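Local coordinates for SPBc2 prophage-derived uncharacterized protein yorR (Bacillus subtilis, PDB 3KB2) that is of unknown function but binds guanosine-3'-monophosphate-5'-diphosphate and may act as a nucleotide kinase of the dTMP kinase kind, at residues E89-A103 with M136-G149. Sequence-based numbering, arbitrary orientation.
Sequences EDKIKAKAKVVYLHA and MSNAGLHTYSWDTG
Strands 96-102 and 143-147 pair in parallel at one border of a P-loop kinase-like sheet, as the two strands of a beta-alpha-beta crossover through helices 105-115 and 122-137. Y144 bonds through both its backbone N and its backbone O: its N donates to V98 O (2.9 Å), and its O accepts from Y100 N (2.7 Å). The pattern repeats as W146 N bonds Y100 O and H102 N bonds W146 O. Beyond the strand, T148 closes the pairing. Its N (2.8 Å) and OG1 (2.7 Å) both donate to H102 O, from opposite faces of the carbonyl plane. D147 OD2 accepts from G149 N, two residues on, in an Asx turn.

On one face of the sheet, M136 CG sits over the centre of the Y100 ring, 3.6 Å from its centroid. The M136 chain is bent at chi2 (-45°) and chi3 (-68°), which brings CE back against V98 CG1 and Y100 CB. H102 lays its ring over D147 CA in a CH-pi contact. On the other face, V99 CG1 meets W146 CE3 and CZ3, and L101 CD2 touches W146 CB.

From helix 82-92, E89 OE2 accepts from G140 N at 2.8 Å, on its syn side but 32° out of the carboxylate plane, and also bonds Y65 OH. L141 packs CD2 tightly on K93 CB (3.5 Å). A water joins V98 N to A96 O and H142 O.

Strand 3-7 flanks strand 96-102 on its other side, while 143-147 is one of the two edge strands of the sheet within the chain. Helix 153-166 covers V99, Y144 and W146, and Y65 of helix 64-70 packs on V98, M136 and L141.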
loop_
_atom_site.group_PDB
_atom_site.type_symbol
_atom_site.label_atom_id
_atom_site.label_comp_id
_atom_site.label_asym_id
_atom_site.label_seq_id
_atom_site.Cartn_x
_atom_site.Cartn_y
_atom_site.Cartn_z
ATOM N N GLU A 89 21.531 -2.190 -17.154
ATOM C CA GLU A 89 21.990 -3.574 -17.093
ATOM C C GLU A 89 23.376 -3.718 -17.715
ATOM O O GLU A 89 24.277 -4.312 -17.127
ATOM C CB GLU A 89 20.999 -4.483 -17.817
ATOM C CG GLU A 89 19.602 -4.447 -17.214
ATOM C CD GLU A 89 18.649 -5.372 -17.924
ATOM O OE1 GLU A 89 18.530 -5.250 -19.162
ATOM O OE2 GLU A 89 18.013 -6.212 -17.249
ATOM N N ASP A 90 23.545 -3.174 -18.913
ATOM C CA ASP A 90 24.830 -3.257 -19.587
ATOM C C ASP A 90 25.904 -2.581 -18.735
ATOM O O ASP A 90 27.049 -3.028 -18.664
ATOM C CB ASP A 90 24.748 -2.580 -20.958
ATOM C CG ASP A 90 26.095 -2.514 -21.654
ATOM O OD1 ASP A 90 26.607 -3.572 -22.082
ATOM O OD2 ASP A 90 26.647 -1.401 -21.765
ATOM N N LYS A 91 25.520 -1.506 -18.071
ATOM C CA LYS A 91 26.455 -0.770 -17.246
ATOM C C LYS A 91 26.985 -1.511 -15.996
ATOM O O LYS A 91 28.084 -1.211 -15.516
ATOM C CB LYS A 91 25.810 0.558 -16.851
ATOM C CG LYS A 91 26.689 1.460 -16.021
ATOM C CD LYS A 91 26.073 2.832 -15.870
ATOM C CE LYS A 91 26.952 3.685 -14.987
ATOM N NZ LYS A 91 26.604 5.122 -15.018
ATOM N N ILE A 92 26.233 -2.481 -15.480
ATOM C CA ILE A 92 26.652 -3.205 -14.278
ATOM C C ILE A 92 26.704 -4.718 -14.446
ATOM O O ILE A 92 26.842 -5.446 -13.467
ATOM C CB ILE A 92 25.692 -2.911 -13.113
ATOM C CG1 ILE A 92 24.360 -3.629 -13.354
ATOM C CG2 ILE A 92 25.468 -1.398 -12.994
ATOM C CD1 ILE A 92 23.317 -3.416 -12.279
ATOM N N LYS A 93 26.580 -5.188 -15.681
ATOM C CA LYS A 93 26.593 -6.618 -15.963
ATOM C C LYS A 93 27.875 -7.317 -15.514
ATOM O O LYS A 93 27.849 -8.493 -15.163
ATOM C CB LYS A 93 26.377 -6.851 -17.467
ATOM C CG LYS A 93 27.520 -6.364 -18.364
ATOM C CD LYS A 93 27.083 -6.200 -19.826
ATOM C CE LYS A 93 28.266 -5.868 -20.729
ATOM N NZ LYS A 93 29.117 -4.783 -20.162
ATOM N N ALA A 94 28.991 -6.593 -15.512
ATOM C CA ALA A 94 30.270 -7.177 -15.130
ATOM C C ALA A 94 30.602 -7.087 -13.649
ATOM O O ALA A 94 31.720 -7.389 -13.236
ATOM C CB ALA A 94 31.386 -6.527 -15.928
ATOM N N LYS A 95 29.642 -6.686 -12.839
ATOM C CA LYS A 95 29.923 -6.549 -11.430
ATOM C C LYS A 95 28.683 -6.816 -10.622
ATOM O O LYS A 95 28.726 -6.857 -9.395
ATOM C CB LYS A 95 30.380 -5.127 -11.153
ATOM C CG LYS A 95 29.360 -4.094 -11.606
ATOM C CD LYS A 95 29.654 -2.727 -11.019
ATOM C CE LYS A 95 28.825 -1.640 -11.687
ATOM N NZ LYS A 95 29.048 -0.311 -11.036
ATOM N N ALA A 96 27.571 -6.997 -11.310
ATOM C CA ALA A 96 26.327 -7.196 -10.610
ATOM C C ALA A 96 25.960 -8.636 -10.344
ATOM O O ALA A 96 26.270 -9.536 -11.126
ATOM C CB ALA A 96 25.201 -6.506 -11.365
ATOM N N LYS A 97 25.315 -8.834 -9.200
ATOM C CA LYS A 97 24.811 -10.132 -8.775
ATOM C C LYS A 97 23.360 -9.812 -8.444
ATOM O O LYS A 97 23.078 -9.137 -7.447
ATOM C CB LYS A 97 25.542 -10.626 -7.523
ATOM C CG LYS A 97 26.557 -11.740 -7.774
ATOM C CD LYS A 97 27.621 -11.327 -8.784
ATOM C CE LYS A 97 28.750 -12.353 -8.866
ATOM N NZ LYS A 97 28.280 -13.705 -9.276
ATOM N N VAL A 98 22.449 -10.265 -9.302
ATOM C CA VAL A 98 21.028 -10.004 -9.119
ATOM C C VAL A 98 20.335 -11.110 -8.348
ATOM O O VAL A 98 20.234 -12.237 -8.824
ATOM C CB VAL A 98 20.305 -9.832 -10.466
ATOM C CG1 VAL A 98 18.850 -9.473 -10.220
ATOM C CG2 VAL A 98 20.986 -8.753 -11.278
ATOM N N VAL A 99 19.851 -10.783 -7.158
ATOM C CA VAL A 99 19.178 -11.774 -6.334
ATOM C C VAL A 99 17.672 -11.574 -6.313
ATOM O O VAL A 99 17.185 -10.458 -6.138
ATOM C CB VAL A 99 19.708 -11.728 -4.898
ATOM C CG1 VAL A 99 19.039 -12.796 -4.058
ATOM C CG2 VAL A 99 21.188 -11.910 -4.911
ATOM N N TYR A 100 16.937 -12.662 -6.506
ATOM C CA TYR A 100 15.481 -12.623 -6.501
ATOM C C TYR A 100 15.001 -13.496 -5.345
ATOM O O TYR A 100 15.127 -14.718 -5.382
ATOM C CB TYR A 100 14.935 -13.146 -7.847
ATOM C CG TYR A 100 13.429 -13.373 -7.907
ATOM C CD1 TYR A 100 12.539 -12.519 -7.243
ATOM C CD2 TYR A 100 12.890 -14.438 -8.638
ATOM C CE1 TYR A 100 11.153 -12.726 -7.302
ATOM C CE2 TYR A 100 11.500 -14.645 -8.702
ATOM C CZ TYR A 100 10.643 -13.788 -8.031
ATOM O OH TYR A 100 9.275 -13.990 -8.071
ATOM N N LEU A 101 14.474 -12.864 -4.309
ATOM C CA LEU A 101 13.985 -13.614 -3.178
ATOM C C LEU A 101 12.472 -13.668 -3.249
ATOM O O LEU A 101 11.812 -12.632 -3.346
ATOM C CB LEU A 101 14.431 -12.958 -1.875
ATOM C CG LEU A 101 15.941 -12.817 -1.669
ATOM C CD1 LEU A 101 16.215 -12.301 -0.260
ATOM C CD2 LEU A 101 16.621 -14.164 -1.865
ATOM N N HIS A 102 11.916 -14.876 -3.203
ATOM C CA HIS A 102 10.464 -15.032 -3.279
ATOM C C HIS A 102 9.916 -16.050 -2.283
ATOM O O HIS A 102 10.612 -16.476 -1.357
ATOM C CB HIS A 102 10.066 -15.451 -4.699
ATOM C CG HIS A 102 10.703 -16.732 -5.144
ATOM N ND1 HIS A 102 12.017 -16.806 -5.551
ATOM C CD2 HIS A 102 10.223 -17.997 -5.188
ATOM C CE1 HIS A 102 12.321 -18.062 -5.824
ATOM N NE2 HIS A 102 11.251 -18.805 -5.611
ATOM N N ALA A 103 8.657 -16.424 -2.483
ATOM C CA ALA A 103 7.980 -17.416 -1.647
ATOM C C ALA A 103 6.566 -17.585 -2.179
ATOM O O ALA A 103 6.044 -16.693 -2.852
ATOM C CB ALA A 103 7.938 -16.958 -0.198
HETATM N N MSE A 136 11.407 -10.732 -13.501
HETATM C CA MSE A 136 12.691 -11.381 -13.231
HETATM C C MSE A 136 13.078 -12.346 -14.349
HETATM O O MSE A 136 14.240 -12.430 -14.727
HETATM C CB MSE A 136 12.674 -12.137 -11.894
HETATM C CG MSE A 136 12.542 -11.256 -10.656
HETATM SE SE MSE A 136 13.683 -9.676 -10.637
HETATM C CE MSE A 136 15.422 -10.506 -10.464
ATOM N N SER A 137 12.102 -13.081 -14.870
ATOM C CA SER A 137 12.366 -14.018 -15.953
ATOM C C SER A 137 12.839 -13.231 -17.158
ATOM O O SER A 137 13.663 -13.702 -17.947
ATOM C CB SER A 137 11.097 -14.779 -16.326
ATOM O OG SER A 137 10.632 -15.546 -15.233
ATOM N N ASN A 138 12.314 -12.019 -17.292
ATOM C CA ASN A 138 12.670 -11.162 -18.412
ATOM C C ASN A 138 13.874 -10.272 -18.186
ATOM O O ASN A 138 14.190 -9.413 -19.018
ATOM C CB ASN A 138 11.470 -10.317 -18.803
ATOM C CG ASN A 138 10.579 -11.030 -19.764
ATOM O OD1 ASN A 138 10.785 -10.969 -20.980
ATOM N ND2 ASN A 138 9.597 -11.749 -19.236
ATOM N N ALA A 139 14.547 -10.485 -17.062
ATOM C CA ALA A 139 15.731 -9.708 -16.728
ATOM C C ALA A 139 16.810 -9.917 -17.779
ATOM O O ALA A 139 17.018 -11.035 -18.254
ATOM C CB ALA A 139 16.253 -10.116 -15.365
ATOM N N GLY A 140 17.483 -8.831 -18.147
ATOM C CA GLY A 140 18.547 -8.912 -19.130
ATOM C C GLY A 140 19.851 -9.346 -18.484
ATOM O O GLY A 140 20.886 -9.453 -19.142
ATOM N N LEU A 141 19.800 -9.590 -17.179
ATOM C CA LEU A 141 20.965 -10.024 -16.424
ATOM C C LEU A 141 20.658 -11.366 -15.787
ATOM O O LEU A 141 19.506 -11.660 -15.479
ATOM C CB LEU A 141 21.299 -9.014 -15.323
ATOM C CG LEU A 141 22.006 -7.726 -15.743
ATOM C CD1 LEU A 141 21.961 -6.701 -14.621
ATOM C CD2 LEU A 141 23.437 -8.050 -16.117
ATOM N N HIS A 142 21.694 -12.175 -15.601
ATOM C CA HIS A 142 21.555 -13.480 -14.972
ATOM C C HIS A 142 21.062 -13.180 -13.566
ATOM O O HIS A 142 21.482 -12.191 -12.969
ATOM C CB HIS A 142 22.922 -14.177 -14.913
ATOM C CG HIS A 142 22.869 -15.586 -14.404
ATOM N ND1 HIS A 142 22.605 -15.896 -13.087
ATOM C CD2 HIS A 142 23.040 -16.768 -15.042
ATOM C CE1 HIS A 142 22.615 -17.209 -12.936
ATOM N NE2 HIS A 142 22.875 -17.762 -14.106
ATOM N N THR A 143 20.180 -14.025 -13.036
ATOM C CA THR A 143 19.640 -13.818 -11.695
ATOM C C THR A 143 19.657 -15.104 -10.865
ATOM O O THR A 143 19.618 -16.201 -11.412
ATOM C CB THR A 143 18.192 -13.274 -11.773
ATOM O OG1 THR A 143 17.338 -14.258 -12.369
ATOM C CG2 THR A 143 18.145 -12.018 -12.634
ATOM N N TYR A 144 19.743 -14.962 -9.547
ATOM C CA TYR A 144 19.739 -16.114 -8.653
ATOM C C TYR A 144 18.521 -15.970 -7.759
ATOM O O TYR A 144 18.304 -14.915 -7.162
ATOM C CB TYR A 144 20.997 -16.161 -7.782
ATOM C CG TYR A 144 22.294 -15.965 -8.520
ATOM C CD1 TYR A 144 22.772 -14.684 -8.779
ATOM C CD2 TYR A 144 23.057 -17.057 -8.938
ATOM C CE1 TYR A 144 23.977 -14.486 -9.425
ATOM C CE2 TYR A 144 24.269 -16.871 -9.593
ATOM C CZ TYR A 144 24.723 -15.578 -9.830
ATOM O OH TYR A 144 25.928 -15.360 -10.464
ATOM N N SER A 145 17.740 -17.040 -7.664
ATOM C CA SER A 145 16.529 -17.033 -6.868
ATOM C C SER A 145 16.591 -17.982 -5.680
ATOM O O SER A 145 17.238 -19.026 -5.727
ATOM C CB SER A 145 15.338 -17.413 -7.743
ATOM O OG SER A 145 15.412 -18.777 -8.124
ATOM N N TRP A 146 15.886 -17.602 -4.619
ATOM C CA TRP A 146 15.805 -18.371 -3.390
ATOM C C TRP A 146 14.378 -18.317 -2.857
ATOM O O TRP A 146 13.799 -17.237 -2.711
ATOM C CB TRP A 146 16.765 -17.793 -2.351
ATOM C CG TRP A 146 18.172 -18.309 -2.452
ATOM C CD1 TRP A 146 18.659 -19.461 -1.908
ATOM C CD2 TRP A 146 19.266 -17.704 -3.161
ATOM N NE1 TRP A 146 19.989 -19.614 -2.236
ATOM C CE2 TRP A 146 20.386 -18.551 -3.002
ATOM C CE3 TRP A 146 19.406 -16.532 -3.913
ATOM C CZ2 TRP A 146 21.630 -18.262 -3.568
ATOM C CZ3 TRP A 146 20.650 -16.243 -4.480
ATOM C CH2 TRP A 146 21.741 -17.106 -4.303
ATOM N N ASP A 147 13.816 -19.489 -2.582
ATOM C CA ASP A 147 12.464 -19.600 -2.041
ATOM C C ASP A 147 12.609 -19.428 -0.531
ATOM O O ASP A 147 13.002 -20.358 0.165
ATOM C CB ASP A 147 11.894 -20.986 -2.370
ATOM C CG ASP A 147 10.477 -21.197 -1.846
ATOM O OD1 ASP A 147 9.957 -22.324 -2.010
ATOM O OD2 ASP A 147 9.878 -20.254 -1.280
ATOM N N THR A 148 12.293 -18.235 -0.037
ATOM C CA THR A 148 12.410 -17.915 1.385
ATOM C C THR A 148 11.469 -18.752 2.251
ATOM O O THR A 148 11.489 -18.670 3.477
ATOM C CB THR A 148 12.152 -16.411 1.623
ATOM O OG1 THR A 148 10.786 -16.111 1.341
ATOM C CG2 THR A 148 13.030 -15.576 0.711
ATOM N N GLY A 149 10.644 -19.559 1.599
ATOM C CA GLY A 149 9.730 -20.410 2.324
ATOM C C GLY A 149 10.442 -21.653 2.822
ATOM O O GLY A 149 9.944 -22.331 3.719
HETATM O O HOH W 1 23.630 -11.448 -11.585
#